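Side-chain contacts in antistasin (PDB 1SKZ), which inhibits the coagulation protease factor Xa, acting as a disulfide-rich anticoagulant of the leech Haementeria officinalis: residues 59-63 with 64-68; 90-93 with 94-98. All coordinates share one frame; numbering follows the deposited sequence.

Contact 1. Residues 59-63 with 64-68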
loop_
_atom_site.group_PDB
_atom_site.type_symbol
_atom_site.label_atom_id
_atom_site.label_comp_id
_atom_site.label_asym_id
_atom_site.label_seq_id
_atom_site.Cartn_x
_atom_site.Cartn_y
_atom_site.Cartn_z
ATOM N N LYS A 59 16.555 -2.573 -2.330
ATOM C CA LYS A 59 17.998 -2.408 -2.451
ATOM C C LYS A 59 18.374 -1.273 -1.515
ATOM O O LYS A 59 17.639 -0.282 -1.421
ATOM C CB LYS A 59 18.377 -2.065 -3.897
ATOM C CG LYS A 59 19.895 -1.789 -4.123
ATOM C CD LYS A 59 20.286 -2.084 -5.579
ATOM C CE LYS A 59 21.674 -1.579 -5.936
ATOM N NZ LYS A 59 21.735 -0.078 -6.147
ATOM N N ALA A 60 19.422 -1.476 -0.719
ATOM C CA ALA A 60 19.643 -0.634 0.458
ATOM C C ALA A 60 20.047 0.766 0.081
ATOM O O ALA A 60 19.762 1.718 0.801
ATOM C CB ALA A 60 20.713 -1.248 1.346
ATOM N N THR A 61 20.877 0.856 -0.955
ATOM C CA THR A 61 21.519 2.109 -1.322
ATOM C C THR A 61 21.652 2.216 -2.838
ATOM O O THR A 61 21.633 1.193 -3.566
ATOM C CB THR A 61 22.917 2.190 -0.667
ATOM O OG1 THR A 61 23.256 3.568 -0.465
ATOM C CG2 THR A 61 23.978 1.472 -1.528
ATOM N N CYS A 62 21.657 3.448 -3.324
ATOM C CA CYS A 62 21.919 3.674 -4.737
ATOM C C CYS A 62 22.783 4.917 -4.884
ATOM O O CYS A 62 22.518 5.929 -4.232
ATOM C CB CYS A 62 20.588 3.836 -5.505
ATOM S SG CYS A 62 20.735 3.873 -7.325
ATOM N N ASP A 63 23.713 4.859 -5.836
ATOM C CA ASP A 63 24.525 6.004 -6.236
ATOM C C ASP A 63 24.595 6.138 -7.764
ATOM O O ASP A 63 24.729 5.121 -8.467
ATOM C CB ASP A 63 25.954 5.853 -5.681
ATOM C CG ASP A 63 26.758 7.134 -5.814
ATOM O OD1 ASP A 63 26.452 8.060 -5.027
ATOM O OD2 ASP A 63 27.584 7.274 -6.761
ATOM N N ILE A 64 24.613 7.386 -8.248
ATOM C CA ILE A 64 24.754 7.716 -9.688
ATOM C C ILE A 64 25.949 7.043 -10.399
ATOM O O ILE A 64 25.865 6.695 -11.589
ATOM C CB ILE A 64 24.861 9.259 -9.913
ATOM C CG1 ILE A 64 24.792 9.609 -11.404
ATOM C CG2 ILE A 64 26.199 9.789 -9.395
ATOM C CD1 ILE A 64 23.406 9.522 -12.023
ATOM N N SER A 65 27.028 6.811 -9.655
ATOM C CA SER A 65 28.224 6.188 -10.201
ATOM C C SER A 65 27.907 4.776 -10.668
ATOM O O SER A 65 28.452 4.339 -11.694
ATOM C CB SER A 65 29.363 6.182 -9.153
ATOM O OG SER A 65 29.192 5.169 -8.169
ATOM N N GLU A 66 26.917 4.128 -10.028
ATOM C CA GLU A 66 26.502 2.777 -10.439
ATOM C C GLU A 66 25.726 2.807 -11.745
ATOM O O GLU A 66 25.478 1.775 -12.335
ATOM C CB GLU A 66 25.585 2.094 -9.407
ATOM C CG GLU A 66 26.058 1.965 -7.948
ATOM C CD GLU A 66 24.875 1.748 -6.993
ATOM O OE1 GLU A 66 23.728 1.995 -7.394
ATOM O OE2 GLU A 66 25.082 1.393 -5.819
ATOM N N CYS A 67 25.198 3.968 -12.095
ATOM C CA CYS A 67 24.166 4.034 -13.093
ATOM C C CYS A 67 24.656 4.007 -14.527
ATOM O O CYS A 67 25.660 4.621 -14.859
ATOM C CB CYS A 67 23.332 5.267 -12.850
ATOM S SG CYS A 67 22.183 5.131 -11.445
ATOM N N PRO A 68 23.896 3.359 -15.426
ATOM C CA PRO A 68 24.042 3.580 -16.871
ATOM C C PRO A 68 24.006 5.049 -17.295
ATOM O O PRO A 68 23.368 5.885 -16.669
ATOM C CB PRO A 68 22.854 2.823 -17.475
ATOM C CG PRO A 68 22.490 1.813 -16.454
ATOM C CD PRO A 68 22.886 2.330 -15.115
#
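Lys59 meets Glu66 from the opposite direction in a surface salt bridge, NZ lying 3.1 Å from OE1 and reaching it from above the carboxylate plane, 37° out of it. A bend at the last torsion of the otherwise extended lysine also brings NZ to 2.9 Å from Thr61 O, in that carbonyl's plane, so the ammonium group bridges the Thr61 carbonyl and the Glu66 carboxylate. Further along, Cys62 sets its SG 3.5 Å from Glu66 OE1; this sulfur belongs to the disulfide with Cys73. Asp63 then engages Glu66 with its backbone and Ser65 with its carboxylate. Its N-H gives a weak but nearly straight bond to Glu66 OE1 (3.3 Å), while its O receives Glu66 N at 2.9 Å. Its carboxylate reaches forward with CG anti to the backbone N (chi1 -168°); Ser65 OG comes in on the anti side, close to the plane, and Ser65 N from well above the opposite face, each 3.0 Å from OD2. The bond from Ser65 N makes an Asx turn at the start of the 3-10 segment 64-66. Two carboxylates thus pin the turn, and the lysine charge, together with the backbone N-H, probably helps keep Glu66 ionised.

Contact 2. Residues 90-93 with 94-98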
loop_
_atom_site.group_PDB
_atom_site.type_symbol
_atom_site.label_atom_id
_atom_site.label_comp_id
_atom_site.label_asym_id
_atom_site.label_seq_id
_atom_site.Cartn_x
_atom_site.Cartn_y
_atom_site.Cartn_z
ATOM N N LYS A 90 6.382 20.983 -19.592
ATOM C CA LYS A 90 5.022 21.233 -19.091
ATOM C C LYS A 90 4.975 21.948 -17.768
ATOM O O LYS A 90 5.711 21.633 -16.831
ATOM C CB LYS A 90 4.213 19.940 -18.946
ATOM C CG LYS A 90 4.018 19.207 -20.264
ATOM C CD LYS A 90 3.250 17.929 -20.110
ATOM C CE LYS A 90 3.056 17.393 -21.489
ATOM N NZ LYS A 90 2.293 16.154 -21.471
ATOM N N THR A 91 3.950 22.778 -17.650
ATOM C CA THR A 91 3.582 23.374 -16.388
ATOM C C THR A 91 2.318 22.650 -15.902
ATOM O O THR A 91 1.383 22.360 -16.667
ATOM C CB THR A 91 3.332 24.910 -16.574
ATOM O OG1 THR A 91 4.530 25.521 -17.099
ATOM C CG2 THR A 91 2.945 25.580 -15.239
ATOM N N CYS A 92 2.368 22.238 -14.651
ATOM C CA CYS A 92 1.309 21.451 -14.057
ATOM C C CYS A 92 1.105 22.086 -12.677
ATOM O O CYS A 92 2.075 22.519 -12.064
ATOM C CB CYS A 92 1.774 19.987 -13.932
ATOM S SG CYS A 92 2.436 19.201 -15.458
ATOM N N PRO A 93 -0.167 22.258 -12.229
ATOM C CA PRO A 93 -0.498 22.541 -10.818
ATOM C C PRO A 93 -0.164 21.392 -9.863
ATOM O O PRO A 93 0.438 21.606 -8.804
ATOM C CB PRO A 93 -1.997 22.783 -10.862
ATOM C CG PRO A 93 -2.474 21.885 -11.996
ATOM C CD PRO A 93 -1.389 22.087 -13.042
ATOM N N ASN A 94 -0.608 20.185 -10.215
ATOM C CA ASN A 94 -0.365 19.009 -9.378
ATOM C C ASN A 94 1.067 18.505 -9.504
ATOM O O ASN A 94 1.426 17.516 -8.867
ATOM C CB ASN A 94 -1.290 17.854 -9.769
ATOM C CG ASN A 94 -2.695 18.006 -9.229
ATOM O OD1 ASN A 94 -3.013 18.980 -8.534
ATOM N ND2 ASN A 94 -3.551 17.031 -9.545
ATOM N N GLY A 95 1.814 19.054 -10.453
ATOM C CA GLY A 95 3.120 18.490 -10.755
ATOM C C GLY A 95 3.022 17.240 -11.614
ATOM O O GLY A 95 1.911 16.751 -11.920
ATOM N N LEU A 96 4.179 16.683 -11.949
ATOM C CA LEU A 96 4.262 15.607 -12.929
ATOM C C LEU A 96 3.890 14.213 -12.348
ATOM O O LEU A 96 4.174 13.884 -11.178
ATOM C CB LEU A 96 5.688 15.549 -13.528
ATOM C CG LEU A 96 6.248 16.664 -14.448
ATOM C CD1 LEU A 96 7.711 16.407 -14.708
ATOM C CD2 LEU A 96 5.473 16.760 -15.766
ATOM N N LYS A 97 3.380 13.351 -13.213
ATOM C CA LYS A 97 3.081 11.978 -12.808
ATOM C C LYS A 97 4.386 11.250 -12.498
ATOM O O LYS A 97 5.397 11.474 -13.162
ATOM C CB LYS A 97 2.339 11.223 -13.931
ATOM C CG LYS A 97 0.914 11.704 -14.203
ATOM C CD LYS A 97 0.258 10.834 -15.304
ATOM C CE LYS A 97 -1.180 11.289 -15.642
ATOM N NZ LYS A 97 -1.672 10.604 -16.901
ATOM N N ARG A 98 4.320 10.294 -11.573
ATOM C CA ARG A 98 5.358 9.280 -11.423
ATOM C C ARG A 98 4.835 7.921 -11.883
ATOM O O ARG A 98 3.630 7.634 -11.803
ATOM C CB ARG A 98 5.821 9.182 -9.958
ATOM C CG ARG A 98 6.472 10.450 -9.511
ATOM C CD ARG A 98 7.099 10.285 -8.186
ATOM N NE ARG A 98 7.707 11.530 -7.713
ATOM C CZ ARG A 98 8.935 11.936 -8.022
ATOM N NH1 ARG A 98 9.794 11.140 -8.646
ATOM N NH2 ARG A 98 9.317 13.135 -7.619
#
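Cys92 faces the returning chain across a tight turn, and its two side-chain atoms have different partners. CB packs against the backbone of Gly95, 3.6 Å from its N, whereas SG continues to Leu96 and touches the CD2 methyl at 3.9 Å. The sulfur stands beside its own backbone N and anti to the carbonyl carbon (chi1 -52°), a setting that directs it to the leucine branch instead of the turn. SG is also bonded to Cys108, so the methyl lies against one end of a disulfide, and Leu96 further packs on Ile86 and Cys88.

Pro93 and Asn94 form the bend itself. The CA atoms of Cys92 and Gly95 come within 4.8 Å of each other, and the two residues between them have the helical backbone angles of a type I beta turn. The pyrrolidine ring curls alongside the next peptide, with Pro93 CG 3.1 Å from Asn94 N. This nitrogen is buried by the contact and has no hydrogen-bonding partner in the model, probably a small polar cost of the turn. At the end of the asparagine, ND2 makes a weak bond to Arg109 O, while the Gly95 backbone is hydrogen-bonded to Arg109 as well. Gly95 leaves the turn with a positive phi (79°, psi 179°), a conformation in which a CB would be jammed against the preceding carbonyl O.

The worked example is a proline-bearing beta turn whose flanks are joined by sulfur-to-methyl packing. It lies within the second antistasin-like region, where it carries the chain from Lys90, the second residue of the Arg89-Lys90 reactive bond, into strand 96-98, an arrangement in keeping with a small inhibitor domain built around disulfides.

From the N terminus, contact 1 comes first and closes a local turn within the long connection between strands 49-50 and 71-72; contact 2 opens only after it has ended. The two therefore stand in series, neither nested nor crossed, with centres 26 Å apart and nearest atoms about 13 Å apart. Through Cys62 and Cys67, contact 1 is tied to Cys73 and Cys80, which lie between the paired strands 71-72 and 82-83. Contact 2 opens at the second reactive bond, Arg89-Lys90, and turns the chain into strand 96-98, whose Lys97 is joined by backbone bonds to Tyr105 and Glu107. Disulfides thus link each local turn to a later part of the chain.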